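Long-range contact in transcobalamin-1 (PDB 4KKI), which carries vitamin B12, holding it with femtomolar affinity and shielding it from stomach acid: residues T244-Q249 with K297-I302. Sequence-based numbering, arbitrary orientation.
Sequences TGEAMQ and KTFLDI
Gln249 reaches from its helix to the backbone of Phe299, and its OE1 accepts a hydrogen bond from Phe299 N at 2.9 Å. The bond is bent, with an N-H...O angle of 138°. The N-H comes from above the amide plane, not within it. Gln249 OE1 also sits over one face of the Phe299 ring, 3.6 Å from Phe299 CD1. Thr298 CA lies 3.2 Å from Gln249 OE1. Gln249 CG stands beside its own backbone N (chi1 -70°), and the chain runs extended from there to the loop. Amide and ring planes are turned 74° apart. Replacing Gln249 by an alanine would probably leave Phe299 N without this acceptor and open a gap over the ring face.

Thr298 packs against the base of the glutamine. Its methyl CG2 lies 3.7 Å from the backbone O of Gln249. Its hydroxyl bonds within its own segment: OG1 of Thr298 accepts from Leu300 N at 3.0 Å, forming an ST turn at the start of the 3-10 segment 299-301. Asp301 OD2 accepts from Thr298 N, which lies above the carboxylate plane.

The contact is buried in the alpha6-alpha6 helical barrel of the N-terminal domain. It joins helix 244-252 to the loop that follows helix 284-294. Pro292 and Ala293 of that helix touch Gln249, and Leu193 of helix 185-203 does so too.

The far end of the ring meets Glu246, whose OE2 is 3.9 Å from Phe299 CZ. The approach is oblique, with the carboxylate nearly perpendicular to the ring. Glu246 OE1 is hydrogen-bonded to Tyr145 OH. Tyr145 and the nearby Gln289 both bind cyanocobalamin, and the Glu246 side chain comes within about 4 Å of the ligand.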
loop_
_atom_site.group_PDB
_atom_site.type_symbol
_atom_site.label_atom_id
_atom_site.label_comp_id
_atom_site.label_asym_id
_atom_site.label_seq_id
_atom_site.Cartn_x
_atom_site.Cartn_y
_atom_site.Cartn_z
ATOM N N THR A 244 -9.525 -0.402 -0.255
ATOM C CA THR A 244 -10.645 0.072 0.551
ATOM C C THR A 244 -10.243 0.461 1.973
ATOM O O THR A 244 -10.707 1.474 2.502
ATOM C CB THR A 244 -11.763 -0.977 0.605
ATOM O OG1 THR A 244 -12.273 -1.196 -0.717
ATOM C CG2 THR A 244 -12.892 -0.506 1.498
ATOM N N GLY A 245 -9.376 -0.340 2.581
ATOM C CA GLY A 245 -8.964 -0.130 3.959
ATOM C C GLY A 245 -8.346 1.233 4.200
ATOM O O GLY A 245 -8.732 1.946 5.125
ATOM N N GLU A 246 -7.389 1.604 3.359
ATOM C CA GLU A 246 -6.730 2.892 3.502
ATOM C C GLU A 246 -7.582 4.026 2.937
ATOM O O GLU A 246 -7.434 5.179 3.337
ATOM C CB GLU A 246 -5.328 2.855 2.888
ATOM C CG GLU A 246 -4.416 1.839 3.577
ATOM C CD GLU A 246 -2.965 1.925 3.138
ATOM O OE1 GLU A 246 -2.707 2.260 1.963
ATOM O OE2 GLU A 246 -2.079 1.656 3.978
ATOM N N ALA A 247 -8.495 3.695 2.027
ATOM C CA ALA A 247 -9.458 4.683 1.554
ATOM C C ALA A 247 -10.377 5.094 2.704
ATOM O O ALA A 247 -10.698 6.272 2.857
ATOM C CB ALA A 247 -10.262 4.144 0.382
ATOM N N MET A 248 -10.785 4.117 3.512
ATOM C CA MET A 248 -11.592 4.383 4.700
ATOM C C MET A 248 -10.867 5.323 5.665
ATOM O O MET A 248 -11.473 6.251 6.200
ATOM C CB MET A 248 -11.973 3.080 5.417
ATOM C CG MET A 248 -12.903 2.161 4.628
ATOM S SD MET A 248 -13.214 0.581 5.452
ATOM C CE MET A 248 -14.101 1.120 6.911
ATOM N N GLN A 249 -9.574 5.082 5.878
ATOM C CA GLN A 249 -8.760 5.957 6.721
ATOM C C GLN A 249 -8.815 7.392 6.220
ATOM O O GLN A 249 -9.040 8.324 6.994
ATOM C CB GLN A 249 -7.298 5.503 6.747
ATOM C CG GLN A 249 -7.034 4.214 7.495
ATOM C CD GLN A 249 -5.552 3.976 7.708
ATOM O OE1 GLN A 249 -4.801 4.908 8.001
ATOM N NE2 GLN A 249 -5.120 2.730 7.550
ATOM N N LYS A 297 -9.351 3.214 13.269
ATOM C CA LYS A 297 -8.057 3.862 13.420
ATOM C C LYS A 297 -7.489 4.283 12.073
ATOM O O LYS A 297 -7.773 3.662 11.048
ATOM C CB LYS A 297 -7.074 2.921 14.122
ATOM C CG LYS A 297 -7.453 2.572 15.555
ATOM C CD LYS A 297 -7.267 3.765 16.476
ATOM C CE LYS A 297 -7.621 3.418 17.911
ATOM N NZ LYS A 297 -7.468 4.593 18.814
ATOM N N THR A 298 -6.694 5.349 12.079
ATOM C CA THR A 298 -5.964 5.772 10.888
ATOM C C THR A 298 -4.504 6.005 11.253
ATOM O O THR A 298 -4.137 5.959 12.427
ATOM C CB THR A 298 -6.523 7.081 10.293
ATOM O OG1 THR A 298 -6.033 8.201 11.043
ATOM C CG2 THR A 298 -8.046 7.084 10.303
ATOM N N PHE A 299 -3.675 6.270 10.250
ATOM C CA PHE A 299 -2.269 6.574 10.491
ATOM C C PHE A 299 -2.077 7.849 11.316
ATOM O O PHE A 299 -1.007 8.071 11.877
ATOM C CB PHE A 299 -1.497 6.680 9.173
ATOM C CG PHE A 299 -1.172 5.350 8.546
ATOM C CD1 PHE A 299 -1.469 4.167 9.200
ATOM C CD2 PHE A 299 -0.561 5.288 7.306
ATOM C CE1 PHE A 299 -1.168 2.945 8.625
ATOM C CE2 PHE A 299 -0.252 4.070 6.727
ATOM C CZ PHE A 299 -0.557 2.897 7.388
ATOM N N LEU A 300 -3.112 8.680 11.394
ATOM C CA LEU A 300 -3.022 9.930 12.145
ATOM C C LEU A 300 -3.178 9.728 13.650
ATOM O O LEU A 300 -2.997 10.663 14.430
ATOM C CB LEU A 300 -4.051 10.941 11.644
ATOM C CG LEU A 300 -3.882 11.383 10.191
ATOM C CD1 LEU A 300 -4.894 12.460 9.853
ATOM C CD2 LEU A 300 -2.465 11.871 9.936
ATOM N N ASP A 301 -3.512 8.506 14.055
ATOM C CA ASP A 301 -3.636 8.182 15.473
ATOM C C ASP A 301 -2.281 7.854 16.089
ATOM O O ASP A 301 -2.187 7.502 17.264
ATOM C CB ASP A 301 -4.609 7.021 15.674
ATOM C CG ASP A 301 -6.027 7.393 15.313
ATOM O OD1 ASP A 301 -6.390 8.572 15.499
ATOM O OD2 ASP A 301 -6.773 6.514 14.836
ATOM N N ILE A 302 -1.232 7.970 15.281
ATOM C CA ILE A 302 0.129 7.774 15.755
ATOM C C ILE A 302 0.576 8.949 16.624
ATOM O O ILE A 302 0.815 10.053 16.130
ATOM C CB ILE A 302 1.105 7.586 14.579
ATOM C CG1 ILE A 302 0.797 6.280 13.844
ATOM C CG2 ILE A 302 2.541 7.590 15.071
ATOM C CD1 ILE A 302 1.631 6.058 12.601
#